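Local coordinates for class I SAM-dependent methyltransferase (Silicibacter pomeroyi DSS-3, PDB 3CVO), which probably acts as a SAM-dependent methyltransferase of the Rossmann-fold class I family, although its substrate has not been identified, at residues A[113-118]-A[137-142]; A[37-42]-A[65-70]; A[22-27]-A[43-48]. One frame throughout, in Å; residues are numbered along the deposited sequence.

Interaction 1 of 3, residues A[113-118]-A[137-142]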
ATOM      1  N   ALA A 113       0.942 -11.859  -0.650  1.00 18.93           N
ATOM      2  CA  ALA A 113       1.924 -12.753  -0.016  1.00 19.75           C
ATOM      3  C   ALA A 113       2.436 -13.850  -0.960  1.00 20.24           C
ATOM      4  O   ALA A 113       3.610 -14.252  -0.909  1.00 21.62           O
ATOM      5  CB  ALA A 113       1.342 -13.398   1.301  1.00 19.53           C
ATOM      6  N   VAL A 114       1.529 -14.372  -1.779  1.00 20.90           N
ATOM      7  CA  VAL A 114       1.852 -15.510  -2.669  1.00 20.31           C
ATOM      8  C   VAL A 114       2.980 -15.149  -3.621  1.00 23.65           C
ATOM      9  O   VAL A 114       3.791 -16.004  -3.998  1.00 24.56           O
ATOM     10  CB  VAL A 114       0.579 -16.040  -3.433  1.00 21.11           C
ATOM     11  CG1 VAL A 114      -0.028 -14.964  -4.354  1.00 18.12           C
ATOM     12  CG2 VAL A 114       0.876 -17.375  -4.165  1.00 21.70           C
ATOM     13  N   TRP A 115       3.089 -13.870  -3.951  1.00 22.45           N
ATOM     14  CA  TRP A 115       4.171 -13.406  -4.852  1.00 21.89           C
ATOM     15  C   TRP A 115       5.573 -13.497  -4.209  1.00 24.45           C
ATOM     16  O   TRP A 115       6.588 -13.407  -4.883  1.00 24.14           O
ATOM     17  CB  TRP A 115       3.867 -11.999  -5.413  1.00 25.30           C
ATOM     18  CG  TRP A 115       2.674 -12.054  -6.281  1.00 20.42           C
ATOM     19  CD1 TRP A 115       1.376 -11.883  -5.905  1.00 23.23           C
ATOM     20  CD2 TRP A 115       2.658 -12.390  -7.667  1.00 22.49           C
ATOM     21  NE1 TRP A 115       0.560 -12.026  -6.999  1.00 23.74           N
ATOM     22  CE2 TRP A 115       1.322 -12.381  -8.079  1.00 19.66           C
ATOM     23  CE3 TRP A 115       3.654 -12.724  -8.596  1.00 16.70           C
ATOM     24  CZ2 TRP A 115       0.942 -12.687  -9.374  1.00 19.28           C
ATOM     25  CZ3 TRP A 115       3.275 -12.990  -9.902  1.00 23.01           C
ATOM     26  CH2 TRP A 115       1.938 -12.972 -10.277  1.00 22.27           C
ATOM     27  N   ARG A 116       5.603 -13.689  -2.900  1.00 24.31           N
ATOM     28  CA  ARG A 116       6.869 -13.759  -2.146  1.00 24.70           C
ATOM     29  C   ARG A 116       7.080 -15.148  -1.572  1.00 24.51           C
ATOM     30  O   ARG A 116       7.955 -15.360  -0.747  1.00 26.05           O
ATOM     31  CB  ARG A 116       6.913 -12.756  -0.969  1.00 26.52           C
ATOM     32  CG  ARG A 116       6.599 -11.308  -1.302  1.00 31.28           C
ATOM     33  CD  ARG A 116       7.393 -10.888  -2.469  1.00 32.64           C
ATOM     34  NE  ARG A 116       8.816 -10.847  -2.172  1.00 41.78           N
ATOM     35  CZ  ARG A 116       9.763 -10.563  -3.069  1.00 46.00           C
ATOM     36  NH1 ARG A 116       9.459 -10.266  -4.346  1.00 37.78           N
ATOM     37  NH2 ARG A 116      11.027 -10.568  -2.685  1.00 46.67           N
ATOM     38  N   THR A 117       6.239 -16.074  -1.963  1.00 28.46           N
ATOM     39  CA  THR A 117       6.261 -17.405  -1.360  1.00 31.72           C
ATOM     40  C   THR A 117       7.577 -18.102  -1.620  1.00 30.99           C
ATOM     41  O   THR A 117       8.193 -17.950  -2.681  1.00 28.49           O
ATOM     42  CB  THR A 117       5.054 -18.305  -1.830  1.00 34.16           C
ATOM     43  OG1 THR A 117       5.014 -19.500  -1.036  1.00 47.41           O
ATOM     44  CG2 THR A 117       5.146 -18.676  -3.277  1.00 30.69           C
ATOM     45  N   GLU A 118       8.037 -18.821  -0.605  1.00 32.77           N
ATOM     46  CA  GLU A 118       9.146 -19.750  -0.803  1.00 34.28           C
ATOM     47  C   GLU A 118       8.599 -20.784  -1.766  1.00 34.20           C
ATOM     48  O   GLU A 118       7.443 -21.243  -1.621  1.00 38.45           O
ATOM     49  CB  GLU A 118       9.617 -20.410   0.506  1.00 37.28           C
ATOM     50  N   ALA A 137      -5.855  -8.389  -8.870  1.00 19.24           N
ATOM     51  CA  ALA A 137      -5.580  -8.100 -10.270  1.00 17.73           C
ATOM     52  C   ALA A 137      -4.384  -7.152 -10.415  1.00 19.71           C
ATOM     53  O   ALA A 137      -3.455  -7.357 -11.241  1.00 22.15           O
ATOM     54  CB  ALA A 137      -6.838  -7.538 -10.998  1.00 22.45           C
ATOM     55  N   LEU A 138      -4.411  -6.111  -9.598  1.00 19.65           N
ATOM     56  CA  LEU A 138      -3.298  -5.125  -9.535  1.00 19.73           C
ATOM     57  C   LEU A 138      -2.008  -5.719  -9.008  1.00 22.09           C
ATOM     58  O   LEU A 138      -0.961  -5.437  -9.542  1.00 22.82           O
ATOM     59  CB  LEU A 138      -3.680  -3.850  -8.752  1.00 22.83           C
ATOM     60  CG  LEU A 138      -4.841  -3.045  -9.358  1.00 22.75           C
ATOM     61  CD1 LEU A 138      -5.001  -1.752  -8.486  1.00 26.63           C
ATOM     62  CD2 LEU A 138      -4.689  -2.760 -10.821  1.00 30.65           C
ATOM     63  N   ALA A 139      -2.104  -6.549  -7.986  1.00 21.18           N
ATOM     64  CA  ALA A 139      -0.957  -7.251  -7.435  1.00 21.65           C
ATOM     65  C   ALA A 139      -0.236  -8.035  -8.532  1.00 19.85           C
ATOM     66  O   ALA A 139       0.962  -7.955  -8.654  1.00 23.13           O
ATOM     67  CB  ALA A 139      -1.373  -8.157  -6.292  1.00 20.94           C
ATOM     68  N   THR A 140      -1.021  -8.657  -9.413  1.00 19.10           N
ATOM     69  CA  THR A 140      -0.464  -9.453 -10.489  1.00 19.27           C
ATOM     70  C   THR A 140       0.251  -8.514 -11.435  1.00 19.73           C
ATOM     71  O   THR A 140       1.408  -8.728 -11.776  1.00 20.98           O
ATOM     72  CB  THR A 140      -1.570 -10.242 -11.227  1.00 21.41           C
ATOM     73  OG1 THR A 140      -2.178 -11.136 -10.293  1.00 17.96           O
ATOM     74  CG2 THR A 140      -1.022 -11.013 -12.436  1.00 22.66           C
ATOM     75  N   ALA A 141      -0.429  -7.435 -11.818  1.00 21.24           N
ATOM     76  CA  ALA A 141       0.107  -6.504 -12.839  1.00 20.94           C
ATOM     77  C   ALA A 141       1.426  -5.945 -12.370  1.00 23.25           C
ATOM     78  O   ALA A 141       2.376  -5.802 -13.126  1.00 22.30           O
ATOM     79  CB  ALA A 141      -0.866  -5.339 -13.139  1.00 22.84           C
ATOM     80  N   PHE A 142       1.483  -5.630 -11.084  1.00 19.64           N
ATOM     81  CA  PHE A 142       2.683  -4.939 -10.591  1.00 23.00           C
ATOM     82  C   PHE A 142       3.793  -5.922 -10.203  1.00 23.75           C
ATOM     83  O   PHE A 142       4.932  -5.524 -10.098  1.00 20.45           O
ATOM     84  CB  PHE A 142       2.355  -4.058  -9.398  1.00 22.48           C
ATOM     85  CG  PHE A 142       1.420  -2.945  -9.716  1.00 20.47           C
ATOM     86  CD1 PHE A 142       1.618  -2.164 -10.816  1.00 25.31           C
ATOM     87  CD2 PHE A 142       0.374  -2.662  -8.869  1.00 24.44           C
ATOM     88  CE1 PHE A 142       0.763  -1.154 -11.109  1.00 23.61           C
ATOM     89  CE2 PHE A 142      -0.453  -1.624  -9.130  1.00 23.31           C
ATOM     90  CZ  PHE A 142      -0.264  -0.875 -10.277  1.00 21.15           C
TER
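Trp115 reaches across to Ala139 and Thr140 with its indole. From Trp115 the CB already heads toward helix 133-143, and CG lies anti to the carbonyl carbon (chi1 -65°), which carries the ring away from its own short 3-10 segment, 114-116. On the five-membered ring, Trp115 NE1 is 4.3 Å from Ala139 C and 4.4 Å from Ala139 CB; both partners are carbons at van der Waals range, with no acceptor for the N-H among them. The carbonyl oxygen Ala139 O sits over one face of the indole, while its own hydrogen bond runs to Ser143 OG. The NE1 proton is probably donated to the hydroxyl of Tyr37, the last residue of strand 33-37, which helps to hold the ring's orientation.

This is a join between the loop that follows helix 109-112 and the helix that links the parallel neighbours 125-128 and 148-152 in the Rossmann-type sheet of class I methyltransferases. Leu35 of strand 33-37 also packs on the indole, as do Pro123 and Ile144, so the tryptophan is closed in by sheet, loop and helix together.

Farther out, on the six-membered ring, the contact passes to Thr140, whose side chain and the indole cross obliquely. Trp115 CZ2 is the atom most engaged, 3.6 Å from Thr140 OG1 and 3.7 Å from Thr140 CA. Beside it, Trp115 CH2 approaches the methyl group Thr140 CG2 at 4.2 Å. Since Thr140 OG1 stands anti to its carbonyl carbon (chi1 -62°), it can hydrogen-bond back to Cys136 O one helical turn earlier. That bond satisfies the buried hydroxyl, and no hydrogen bond crosses between 113-118 and 137-142.

Interaction 2 of 3, residues A[37-42]-A[65-70]. With SO4 (sulfate ion), chain E; EDO (1,2-ethanediol), chain I.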
ATOM      1  N   TYR A  37      -6.718 -17.156  -7.103  1.00 19.78           N
ATOM      2  CA  TYR A  37      -7.245 -16.555  -5.881  1.00 19.76           C
ATOM      3  C   TYR A  37      -8.686 -17.020  -5.736  1.00 21.42           C
ATOM      4  O   TYR A  37      -9.511 -16.734  -6.590  1.00 23.18           O
ATOM      5  CB  TYR A  37      -7.195 -15.052  -5.996  1.00 18.15           C
ATOM      6  CG  TYR A  37      -5.824 -14.414  -6.047  1.00 20.10           C
ATOM      7  CD1 TYR A  37      -5.141 -14.109  -4.898  1.00 19.14           C
ATOM      8  CD2 TYR A  37      -5.244 -14.073  -7.267  1.00 22.31           C
ATOM      9  CE1 TYR A  37      -3.897 -13.453  -4.935  1.00 18.25           C
ATOM     10  CE2 TYR A  37      -4.018 -13.415  -7.332  1.00 21.94           C
ATOM     11  CZ  TYR A  37      -3.346 -13.106  -6.151  1.00 19.36           C
ATOM     12  OH  TYR A  37      -2.165 -12.401  -6.125  1.00 20.52           O
ATOM     13  N   GLY A  38      -8.968 -17.763  -4.679  1.00 19.61           N
ATOM     14  CA  GLY A  38     -10.211 -18.506  -4.574  1.00 21.53           C
ATOM     15  C   GLY A  38      -9.947 -19.938  -4.953  1.00 24.80           C
ATOM     16  O   GLY A  38      -9.194 -20.207  -5.876  1.00 32.23           O
ATOM     17  N   SER A  39     -10.466 -20.865  -4.173  1.00 23.76           N
ATOM     18  CA  SER A  39     -10.293 -22.287  -4.486  1.00 23.34           C
ATOM     19  C   SER A  39     -11.654 -22.921  -4.649  1.00 22.09           C
ATOM     20  O   SER A  39     -12.618 -22.472  -4.073  1.00 22.36           O
ATOM     21  CB  SER A  39      -9.451 -23.009  -3.425  1.00 23.81           C
ATOM     22  OG  SER A  39     -10.180 -23.204  -2.235  1.00 26.73           O
ATOM     23  N   GLY A  40     -11.714 -23.964  -5.459  1.00 23.13           N
ATOM     24  CA  GLY A  40     -12.950 -24.699  -5.700  1.00 24.33           C
ATOM     25  C   GLY A  40     -12.957 -25.482  -6.993  1.00 23.80           C
ATOM     26  O   GLY A  40     -12.011 -26.194  -7.346  1.00 21.61           O
ATOM     27  N   GLY A  41     -14.029 -25.311  -7.733  1.00 24.34           N
ATOM     28  CA  GLY A  41     -14.200 -26.059  -8.991  1.00 24.33           C
ATOM     29  C   GLY A  41     -13.043 -25.867  -9.955  1.00 24.26           C
ATOM     30  O   GLY A  41     -12.616 -26.808 -10.654  1.00 23.42           O
ATOM     31  N   SER A  42     -12.500 -24.658  -9.971  1.00 23.86           N
ATOM     32  CA  SER A  42     -11.458 -24.311 -10.951  1.00 22.73           C
ATOM     33  C   SER A  42     -10.201 -25.109 -10.640  1.00 24.09           C
ATOM     34  O   SER A  42      -9.458 -25.565 -11.513  1.00 23.54           O
ATOM     35  CB  SER A  42     -11.145 -22.811 -10.914  1.00 22.66           C
ATOM     36  OG  SER A  42     -10.867 -22.355  -9.590  1.00 23.05           O
ATOM     37  N   ARG A  65      -9.595 -26.641   4.180  1.00 21.06           N
ATOM     38  CA  ARG A  65      -9.430 -27.972   4.779  1.00 20.94           C
ATOM     39  C   ARG A  65     -10.211 -29.004   3.965  1.00 20.74           C
ATOM     40  O   ARG A  65      -9.725 -30.094   3.647  1.00 16.89           O
ATOM     41  CB  ARG A  65      -9.912 -27.970   6.219  1.00 21.35           C
ATOM     42  CG  ARG A  65      -9.576 -29.214   6.976  1.00 22.93           C
ATOM     43  CD  ARG A  65     -10.242 -29.157   8.340  1.00 28.37           C
ATOM     44  NE  ARG A  65      -9.638 -28.111   9.168  1.00 35.94           N
ATOM     45  CZ  ARG A  65     -10.281 -27.061   9.676  1.00 34.88           C
ATOM     46  NH1 ARG A  65     -11.573 -26.879   9.459  1.00 34.05           N
ATOM     47  NH2 ARG A  65      -9.611 -26.177  10.412  1.00 35.00           N
HETATM   48  N   MSE A  66     -11.400 -28.619   3.558  1.00 19.09           N
HETATM   49  CA  MSE A  66     -12.191 -29.484   2.650  1.00 19.63           C
HETATM   50  C   MSE A  66     -11.508 -29.732   1.304  1.00 18.14           C
HETATM   51  O   MSE A  66     -11.518 -30.849   0.816  1.00 18.28           O
HETATM   52  CB  MSE A  66     -13.600 -28.929   2.429  1.00 20.16           C
HETATM   53  CG  MSE A  66     -14.459 -29.136   3.637  1.00 25.14           C
HETATM   54 SE   MSE A  66     -16.258 -28.359   3.473  0.75 29.89          SE
HETATM   55  CE  MSE A  66     -16.900 -29.493   2.026  1.00 35.20           C
HETATM   56  N   MSE A  67     -10.944 -28.691   0.701  1.00 17.91           N
HETATM   57  CA  MSE A  67     -10.271 -28.815  -0.604  1.00 20.12           C
HETATM   58  C   MSE A  67      -9.072 -29.759  -0.473  1.00 20.14           C
HETATM   59  O   MSE A  67      -8.811 -30.601  -1.343  1.00 19.82           O
HETATM   60  CB  MSE A  67      -9.830 -27.442  -1.118  1.00 19.05           C
HETATM   61  CG  MSE A  67     -10.980 -26.551  -1.521  1.00 22.74           C
HETATM   62 SE   MSE A  67     -12.022 -27.245  -2.982  0.75 24.33          SE
HETATM   63  CE  MSE A  67     -10.585 -27.596  -4.282  1.00 25.64           C
ATOM     64  N   LYS A  68      -8.364 -29.642   0.654  1.00 19.32           N
ATOM     65  CA  LYS A  68      -7.199 -30.488   0.895  1.00 18.71           C
ATOM     66  C   LYS A  68      -7.622 -31.948   1.036  1.00 18.73           C
ATOM     67  O   LYS A  68      -7.004 -32.887   0.504  1.00 15.44           O
ATOM     68  CB  LYS A  68      -6.436 -30.022   2.125  1.00 19.93           C
ATOM     69  CG  LYS A  68      -5.679 -28.690   1.908  1.00 19.41           C
ATOM     70  CD  LYS A  68      -4.930 -28.286   3.150  1.00 25.27           C
ATOM     71  CE  LYS A  68      -4.191 -26.991   2.926  1.00 35.56           C
ATOM     72  NZ  LYS A  68      -3.709 -26.419   4.219  1.00 48.12           N
ATOM     73  N   ALA A  69      -8.691 -32.132   1.780  1.00 17.36           N
ATOM     74  CA  ALA A  69      -9.240 -33.459   1.989  1.00 17.28           C
ATOM     75  C   ALA A  69      -9.684 -34.059   0.658  1.00 16.59           C
ATOM     76  O   ALA A  69      -9.434 -35.222   0.348  1.00 19.42           O
ATOM     77  CB  ALA A  69     -10.411 -33.417   3.011  1.00 13.89           C
ATOM     78  N   TRP A  70     -10.341 -33.245  -0.132  1.00 16.74           N
ATOM     79  CA  TRP A  70     -10.789 -33.689  -1.437  1.00 18.69           C
ATOM     80  C   TRP A  70      -9.612 -34.189  -2.276  1.00 19.45           C
ATOM     81  O   TRP A  70      -9.694 -35.237  -2.916  1.00 18.49           O
ATOM     82  CB  TRP A  70     -11.536 -32.582  -2.193  1.00 20.91           C
ATOM     83  CG  TRP A  70     -12.278 -33.170  -3.309  1.00 23.89           C
ATOM     84  CD1 TRP A  70     -13.490 -33.808  -3.247  1.00 30.23           C
ATOM     85  CD2 TRP A  70     -11.832 -33.291  -4.640  1.00 27.25           C
ATOM     86  NE1 TRP A  70     -13.846 -34.265  -4.475  1.00 26.72           N
ATOM     87  CE2 TRP A  70     -12.841 -33.977  -5.355  1.00 28.11           C
ATOM     88  CE3 TRP A  70     -10.691 -32.871  -5.311  1.00 26.56           C
ATOM     89  CZ2 TRP A  70     -12.738 -34.244  -6.710  1.00 35.10           C
ATOM     90  CZ3 TRP A  70     -10.584 -33.136  -6.657  1.00 32.84           C
ATOM     91  CH2 TRP A  70     -11.602 -33.802  -7.348  1.00 34.33           C
TER
HETATM   92  S   SO4 E 202     -12.387 -23.585  11.206  1.00 55.89           S
HETATM   93  O1  SO4 E 202     -12.123 -23.421  12.639  1.00 61.09           O
HETATM   94  O2  SO4 E 202     -13.264 -22.512  10.716  1.00 51.10           O
HETATM   95  O3  SO4 E 202     -13.044 -24.877  10.997  1.00 60.79           O
HETATM   96  O4  SO4 E 202     -11.124 -23.570  10.489  1.00 59.87           O
HETATM   97  C1  EDO I 206      -5.853 -27.012  11.023  1.00 56.46           C
HETATM   98  O1  EDO I 206      -6.838 -26.423  10.182  1.00 56.60           O
HETATM   99  C2  EDO I 206      -5.872 -28.488  10.709  1.00 54.21           C
HETATM  100  O2  EDO I 206      -6.401 -28.612   9.388  1.00 58.40           O
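Ser39 and Gly40 meet Met67 in a van der Waals contact, with no hydrogen bond across it, between the glycine-rich turn that follows strand 33-37 and one side of helix 61-73. The turn runs through Gly38, Ser39, Gly40 and Gly41 into helix 41-47. In class I methyltransferases the loop after the first strand is where the cofactor usually docks, and this one probably corresponds to it.

Met67, a selenomethionine in this crystal, carries the helix side of the contact. Its chain bends at chi2 (-63°) and again at chi3 (-52°), so that it curls over the turn instead of stretching past it. Met67 CG lies 3.5 Å from Ser39 OG, Met67 SE is 3.8 Å from Gly40 CA, and the terminal methyl Met67 CE comes to 3.7 Å from Gly40 O. The backbone of Gly40 is thus brushed along its length by the bent tip. The backbone angles of Gly40 would press a CB against the preceding carbonyl oxygen, which explains a glycine at this N-cap position. Gly40 N donates to Thr43 OG1, and Trp63 NE1 to Ser39 O, steadying the turn from two helices.

Arg65, on the same helix, takes no part in gripping the turn. Its guanidinium holds a sulfate at the edge through two hydrogen bonds, Arg65 NH1 to O3 at 2.9 Å and Arg65 NH2 to O4 at 3.0 Å, and Arg65 NH2 also bonds 1,2-ethanediol O1 at 2.8 Å. Both molecules probably come from the crystallisation liquor.

The hydroxyl of Ser39 is held by Glu58 OE1 at the end of strand 53-58, so toward Met67 it offers only van der Waals contact: Met67 contributes shape-matched apolar contact, while polar bonds to the turn come from Glu58, Thr43 and Trp63.

Interaction 3 of 3, residues A[22-27]-A[43-48]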
ATOM      1  N   GLU A  22     -15.290 -23.051 -20.473  1.00 24.27           N
ATOM      2  CA  GLU A  22     -14.455 -23.532 -21.579  1.00 26.72           C
ATOM      3  C   GLU A  22     -13.216 -22.628 -21.745  1.00 26.38           C
ATOM      4  O   GLU A  22     -12.125 -23.071 -22.098  1.00 27.36           O
ATOM      5  CB  GLU A  22     -15.251 -23.595 -22.886  1.00 28.52           C
ATOM      6  CG  GLU A  22     -14.430 -24.100 -24.083  1.00 36.83           C
ATOM      7  CD  GLU A  22     -15.090 -23.807 -25.423  1.00 52.02           C
ATOM      8  OE1 GLU A  22     -15.394 -22.615 -25.687  1.00 55.17           O
ATOM      9  OE2 GLU A  22     -15.296 -24.765 -26.217  1.00 59.28           O
ATOM     10  N   ALA A  23     -13.402 -21.349 -21.499  1.00 26.24           N
ATOM     11  CA  ALA A  23     -12.286 -20.397 -21.592  1.00 24.55           C
ATOM     12  C   ALA A  23     -11.267 -20.733 -20.500  1.00 25.24           C
ATOM     13  O   ALA A  23     -10.067 -20.708 -20.708  1.00 24.84           O
ATOM     14  CB  ALA A  23     -12.786 -18.971 -21.458  1.00 24.02           C
ATOM     15  N   LEU A  24     -11.778 -21.089 -19.340  1.00 25.01           N
ATOM     16  CA  LEU A  24     -10.934 -21.406 -18.185  1.00 25.68           C
ATOM     17  C   LEU A  24     -10.144 -22.682 -18.481  1.00 26.00           C
ATOM     18  O   LEU A  24      -8.950 -22.783 -18.203  1.00 26.47           O
ATOM     19  CB  LEU A  24     -11.782 -21.618 -16.926  1.00 23.30           C
ATOM     20  CG  LEU A  24     -10.948 -21.965 -15.684  1.00 31.65           C
ATOM     21  CD1 LEU A  24     -10.803 -20.739 -14.861  1.00 29.53           C
ATOM     22  CD2 LEU A  24     -11.528 -23.096 -14.877  1.00 34.09           C
ATOM     23  N   ARG A  25     -10.832 -23.668 -19.033  1.00 27.74           N
ATOM     24  CA  ARG A  25     -10.198 -24.961 -19.300  1.00 27.33           C
ATOM     25  C   ARG A  25      -9.082 -24.787 -20.307  1.00 26.61           C
ATOM     26  O   ARG A  25      -7.975 -25.322 -20.151  1.00 25.31           O
ATOM     27  CB  ARG A  25     -11.215 -25.994 -19.794  1.00 30.34           C
ATOM     28  CG  ARG A  25     -12.263 -26.351 -18.738  1.00 39.67           C
ATOM     29  CD  ARG A  25     -13.216 -27.467 -19.236  1.00 44.29           C
ATOM     30  NE  ARG A  25     -14.281 -27.712 -18.270  1.00 48.63           N
ATOM     31  CZ  ARG A  25     -14.234 -28.661 -17.339  1.00 56.43           C
ATOM     32  NH1 ARG A  25     -13.177 -29.466 -17.273  1.00 55.30           N
ATOM     33  NH2 ARG A  25     -15.243 -28.816 -16.483  1.00 54.51           N
HETATM   34  N   MSE A  26      -9.358 -23.992 -21.327  1.00 25.56           N
HETATM   35  CA  MSE A  26      -8.372 -23.767 -22.379  1.00 27.67           C
HETATM   36  C   MSE A  26      -7.144 -23.043 -21.815  1.00 24.93           C
HETATM   37  O   MSE A  26      -6.022 -23.410 -22.135  1.00 24.79           O
HETATM   38  CB  MSE A  26      -8.967 -22.994 -23.544  1.00 23.45           C
HETATM   39  CG  MSE A  26      -9.930 -23.828 -24.368  1.00 44.02           C
HETATM   40 SE   MSE A  26     -10.860 -22.766 -25.733  0.75 58.76          SE
HETATM   41  CE  MSE A  26     -12.048 -24.196 -26.410  1.00 64.46           C
ATOM     42  N   ALA A  27      -7.367 -22.057 -20.938  1.00 23.08           N
ATOM     43  CA  ALA A  27      -6.277 -21.264 -20.365  1.00 23.01           C
ATOM     44  C   ALA A  27      -5.393 -22.178 -19.552  1.00 23.62           C
ATOM     45  O   ALA A  27      -4.167 -22.107 -19.604  1.00 22.85           O
ATOM     46  CB  ALA A  27      -6.826 -20.122 -19.469  1.00 20.21           C
ATOM     47  N   THR A  43     -10.014 -25.304  -9.347  1.00 22.08           N
ATOM     48  CA  THR A  43      -8.840 -25.965  -8.823  1.00 21.50           C
ATOM     49  C   THR A  43      -8.858 -27.428  -9.226  1.00 23.48           C
ATOM     50  O   THR A  43      -7.828 -27.995  -9.548  1.00 22.08           O
ATOM     51  CB  THR A  43      -8.817 -25.900  -7.276  1.00 21.63           C
ATOM     52  OG1 THR A  43      -9.072 -24.543  -6.834  1.00 20.73           O
ATOM     53  CG2 THR A  43      -7.468 -26.389  -6.758  1.00 22.21           C
ATOM     54  N   VAL A  44     -10.057 -28.020  -9.213  1.00 23.06           N
ATOM     55  CA  VAL A  44     -10.256 -29.422  -9.652  1.00 22.84           C
ATOM     56  C   VAL A  44      -9.959 -29.529 -11.141  1.00 22.46           C
ATOM     57  O   VAL A  44      -9.310 -30.459 -11.590  1.00 23.79           O
ATOM     58  CB  VAL A  44     -11.692 -29.944  -9.326  1.00 22.98           C
ATOM     59  CG1 VAL A  44     -11.942 -31.350  -9.935  1.00 24.63           C
ATOM     60  CG2 VAL A  44     -11.918 -29.957  -7.810  1.00 21.02           C
ATOM     61  N   VAL A  45     -10.430 -28.551 -11.898  1.00 23.52           N
ATOM     62  CA  VAL A  45     -10.122 -28.475 -13.325  1.00 22.24           C
ATOM     63  C   VAL A  45      -8.611 -28.507 -13.575  1.00 23.28           C
ATOM     64  O   VAL A  45      -8.132 -29.212 -14.474  1.00 22.00           O
ATOM     65  CB  VAL A  45     -10.729 -27.245 -14.037  1.00 23.77           C
ATOM     66  CG1 VAL A  45     -10.176 -27.157 -15.470  1.00 20.87           C
ATOM     67  CG2 VAL A  45     -12.253 -27.314 -14.049  1.00 25.76           C
ATOM     68  N   ALA A  46      -7.865 -27.806 -12.735  1.00 22.96           N
ATOM     69  CA  ALA A  46      -6.408 -27.723 -12.884  1.00 22.27           C
ATOM     70  C   ALA A  46      -5.736 -29.035 -12.463  1.00 22.22           C
ATOM     71  O   ALA A  46      -4.814 -29.546 -13.123  1.00 21.92           O
ATOM     72  CB  ALA A  46      -5.851 -26.561 -12.061  1.00 18.78           C
ATOM     73  N   ALA A  47      -6.240 -29.576 -11.359  1.00 21.80           N
ATOM     74  CA  ALA A  47      -5.721 -30.794 -10.748  1.00 23.24           C
ATOM     75  C   ALA A  47      -5.785 -31.988 -11.685  1.00 23.84           C
ATOM     76  O   ALA A  47      -4.980 -32.905 -11.593  1.00 23.75           O
ATOM     77  CB  ALA A  47      -6.491 -31.115  -9.455  1.00 20.93           C
ATOM     78  N   GLU A  48      -6.769 -31.968 -12.573  1.00 23.97           N
ATOM     79  CA  GLU A  48      -7.082 -33.109 -13.415  1.00 25.55           C
ATOM     80  C   GLU A  48      -6.296 -33.083 -14.701  1.00 24.95           C
ATOM     81  O   GLU A  48      -6.347 -34.004 -15.482  1.00 24.93           O
ATOM     82  CB  GLU A  48      -8.575 -33.161 -13.707  1.00 26.85           C
ATOM     83  CG  GLU A  48      -9.370 -33.489 -12.457  1.00 35.58           C
ATOM     84  CD  GLU A  48     -10.847 -33.733 -12.721  1.00 41.09           C
ATOM     85  OE1 GLU A  48     -11.395 -33.195 -13.722  1.00 45.85           O
ATOM     86  OE2 GLU A  48     -11.445 -34.464 -11.896  1.00 41.43           O
TER
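Val45 meets Leu24 and Arg25 by dispersion, with no hydrogen bond between 22-27 and 43-48. The purely apolar pair is Leu24 with Val45: Leu24 CD2 comes to 4.3 Å from Val45 CB, and both residues start out toward each other and are buried.

A second group of contacts sets a charged chain on an apolar one. The CB of Arg25 points neither toward nor away from 43-48, but the extended chain from CG to NE brings its end closer to Val45, and the two side chains cross at about a right angle. The aliphatic part touches first, Arg25 CG lying 4.0 Å from Val45 CG1. The turn at chi4 (-95°) then lays the guanidinium across the valine, with Val45 CG2 standing 3.8 Å above its plane, off toward the rim. Arg25 NH1 is 4.0 Å from the same methyl, Val45 CG2. An alanine here strips away both methyls that meet Arg25 CG and one guanidinium face, and the arginine end would probably be freer to turn, while Leu24 CD2 would keep only the CB as its partner.

Electrostatics add little that is direct. Arg25 NH1 and Glu48 OE1 are 5.4 Å apart, opposite in charge but not in contact, and Glu48 OE2 instead makes a salt bridge to Arg11.

The contact joins helix 18-30 to helix 41-47, one before and one after strand 33-37. Leu24 also packs on Leu14 and Met16, while Thr43 and Ala47 of the second helix turn to strand 81-86 and to Met67 and Leu71 of helix 61-73.

Overall arrangement
Interactions 2 and 3 share helix 41-47, and their segments alternate along the chain; interaction 1 opens after both have closed. The centres of interactions 2 and 3 are 13 Å apart, and they touch through Trp70 on Val44, Met67 on Thr43 and Ser42 on Leu24, so helices 18-30, 41-47 and 61-73 form one packed group beside the first strands of the sheet. Interaction 1 lies about 20 Å from interaction 2 between centres but meets it through Trp115 and Tyr37. Interactions 1 and 3, on opposite sides of the chain's centre, do not touch. Strand 33-37 and the turn after it thus link the helix 41-47 group to the Trp115 contact through Tyr37.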